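Immunomodulatory active chitinase (Trichuris suis, PDB 6G9C) is a secreted helminth protein with immunomodulatory activity that resembles mammalian chitinases and, as a family 18 glycosyl hydrolase, probably binds and cleaves chitin. Local coordinates at residues 268-273 with 355-360. Numbering follows the deposited sequence.
Sequences IIIGLP and NWIKQE
Ile-270 and Ile-357 meet through branches set alike: in each, CG1 stands beside the backbone N and opposite the carbonyl carbon (chi1 -55° and -67°). Beyond that they differ, because Ile-357 runs on extended (chi2 173°), carrying its terminal methyl to the strand, whereas Ile-270 bends back at its second torsion. The two side chains slide past one another in opposite directions, with Ile-357 CD1 lying 3.7 Å from Ile-270 CB and Ile-270 CG1 3.8 Å from Ile-357 CG1. Beta-branched isoleucine suits both places, since it puts methyl and methylene groups near the backbone, where Ile-270 CA and Ile-357 CA are 7.5 Å apart. Trp-356 adds a contact at one edge: the end of its indole comes nearer the strand, and CZ3 lies 4.2 Å from Ile-270 CG1, near the ring plane. A large, flat apolar ring suits this place, touching Ile-270 with its edge while Glu-360 CG sits near the rim of one face. Glu-360 accepts a bent hydrogen bond (2.8 Å) on OE2 from Gln-359 NE2 through its anti lone pair. Strand 268-281 belongs to the TIM barrel of this family, flanked by parallel strands 214-218 and 364-368; helix 347-360 packs outside it, Ile-357 also touching Ala-365, while helix 251-261 brings Val-251 and Ser-255 against both Ile-270 and Trp-356.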
loop_
_atom_site.group_PDB
_atom_site.type_symbol
_atom_site.label_atom_id
_atom_site.label_comp_id
_atom_site.label_asym_id
_atom_site.label_seq_id
_atom_site.Cartn_x
_atom_site.Cartn_y
_atom_site.Cartn_z
ATOM N N ILE A 268 16.422 22.862 -4.382
ATOM C CA ILE A 268 17.391 22.806 -3.292
ATOM C C ILE A 268 16.621 22.604 -1.995
ATOM O O ILE A 268 15.898 23.504 -1.552
ATOM C CB ILE A 268 18.254 24.074 -3.225
ATOM C CG1 ILE A 268 19.050 24.258 -4.523
ATOM C CG2 ILE A 268 19.183 23.999 -2.008
ATOM C CD1 ILE A 268 19.614 25.682 -4.716
ATOM N N ILE A 269 16.781 21.436 -1.375
ATOM C CA ILE A 269 16.084 21.107 -0.135
ATOM C C ILE A 269 17.075 21.218 1.013
ATOM O O ILE A 269 18.116 20.549 1.007
ATOM C CB ILE A 269 15.463 19.702 -0.189
ATOM C CG1 ILE A 269 14.745 19.466 -1.531
ATOM C CG2 ILE A 269 14.500 19.501 1.006
ATOM C CD1 ILE A 269 13.703 20.532 -1.911
ATOM N N ILE A 270 16.735 22.025 2.019
ATOM C CA ILE A 270 17.675 22.386 3.081
ATOM C C ILE A 270 17.671 21.314 4.168
ATOM O O ILE A 270 16.626 21.017 4.760
ATOM C CB ILE A 270 17.328 23.757 3.676
ATOM C CG1 ILE A 270 17.271 24.822 2.573
ATOM C CG2 ILE A 270 18.337 24.125 4.783
ATOM C CD1 ILE A 270 18.564 25.003 1.832
ATOM N N GLY A 271 18.849 20.775 4.470
ATOM C CA GLY A 271 18.951 19.731 5.477
ATOM C C GLY A 271 18.930 20.294 6.895
ATOM O O GLY A 271 19.566 21.303 7.202
ATOM N N LEU A 272 18.214 19.596 7.770
ATOM C CA LEU A 272 18.052 19.996 9.175
ATOM C C LEU A 272 18.482 18.832 10.059
ATOM O O LEU A 272 17.856 17.753 10.004
ATOM C CB LEU A 272 16.605 20.389 9.497
ATOM C CG LEU A 272 15.925 21.416 8.592
ATOM C CD1 LEU A 272 14.467 21.536 8.982
ATOM C CD2 LEU A 272 16.611 22.763 8.679
ATOM N N PRO A 273 19.527 18.983 10.869
ATOM C CA PRO A 273 19.944 17.882 11.748
ATOM C C PRO A 273 19.113 17.858 13.020
ATOM O O PRO A 273 18.850 18.901 13.616
ATOM C CB PRO A 273 21.401 18.226 12.069
ATOM C CG PRO A 273 21.452 19.724 11.976
ATOM C CD PRO A 273 20.449 20.134 10.936
ATOM N N ASN A 355 11.803 29.108 8.955
ATOM C CA ASN A 355 11.274 30.406 8.550
ATOM C C ASN A 355 12.182 31.064 7.519
ATOM O O ASN A 355 11.704 31.751 6.608
ATOM C CB ASN A 355 11.102 31.316 9.768
ATOM C CG ASN A 355 9.834 31.019 10.543
ATOM O OD1 ASN A 355 8.746 30.930 9.975
ATOM N ND2 ASN A 355 9.969 30.869 11.850
ATOM N N TRP A 356 13.496 30.856 7.642
ATOM C CA TRP A 356 14.427 31.356 6.634
ATOM C C TRP A 356 14.195 30.689 5.273
ATOM O O TRP A 356 14.190 31.363 4.236
ATOM C CB TRP A 356 15.864 31.133 7.108
ATOM C CG TRP A 356 16.896 31.498 6.090
ATOM C CD1 TRP A 356 17.423 32.735 5.861
ATOM C CD2 TRP A 356 17.525 30.613 5.157
ATOM N NE1 TRP A 356 18.345 32.675 4.842
ATOM C CE2 TRP A 356 18.429 31.381 4.396
ATOM C CE3 TRP A 356 17.420 29.244 4.899
ATOM C CZ2 TRP A 356 19.216 30.828 3.389
ATOM C CZ3 TRP A 356 18.203 28.697 3.892
ATOM C CH2 TRP A 356 19.089 29.486 3.154
ATOM N N ILE A 357 14.013 29.362 5.260
ATOM C CA ILE A 357 13.714 28.649 4.013
ATOM C C ILE A 357 12.567 29.331 3.280
ATOM O O ILE A 357 12.619 29.555 2.063
ATOM C CB ILE A 357 13.378 27.174 4.296
ATOM C CG1 ILE A 357 14.589 26.409 4.820
ATOM C CG2 ILE A 357 12.839 26.477 3.035
ATOM C CD1 ILE A 357 14.209 24.998 5.255
ATOM N N LYS A 358 11.513 29.682 4.019
ATOM C CA LYS A 358 10.365 30.329 3.397
ATOM C C LYS A 358 10.724 31.726 2.902
ATOM O O LYS A 358 10.289 32.140 1.820
ATOM C CB LYS A 358 9.202 30.383 4.391
ATOM C CG LYS A 358 7.834 30.457 3.748
ATOM C CD LYS A 358 6.754 30.774 4.759
ATOM C CE LYS A 358 6.696 29.722 5.845
ATOM N NZ LYS A 358 5.466 29.870 6.672
ATOM N N GLN A 359 11.528 32.460 3.674
ATOM C CA GLN A 359 11.873 33.827 3.296
ATOM C C GLN A 359 12.655 33.858 1.991
ATOM O O GLN A 359 12.417 34.719 1.137
ATOM C CB GLN A 359 12.676 34.489 4.416
ATOM C CG GLN A 359 13.168 35.899 4.108
ATOM C CD GLN A 359 14.208 36.381 5.110
ATOM O OE1 GLN A 359 13.909 37.183 5.994
ATOM N NE2 GLN A 359 15.437 35.891 4.974
ATOM N N GLU A 360 13.587 32.926 1.820
ATOM C CA GLU A 360 14.451 32.873 0.651
ATOM C C GLU A 360 13.859 32.050 -0.481
ATOM O O GLU A 360 14.443 32.016 -1.569
ATOM C CB GLU A 360 15.821 32.295 1.033
ATOM C CG GLU A 360 16.572 33.116 2.074
ATOM C CD GLU A 360 16.782 34.556 1.637
ATOM O OE1 GLU A 360 17.340 34.773 0.540
ATOM O OE2 GLU A 360 16.377 35.467 2.388
#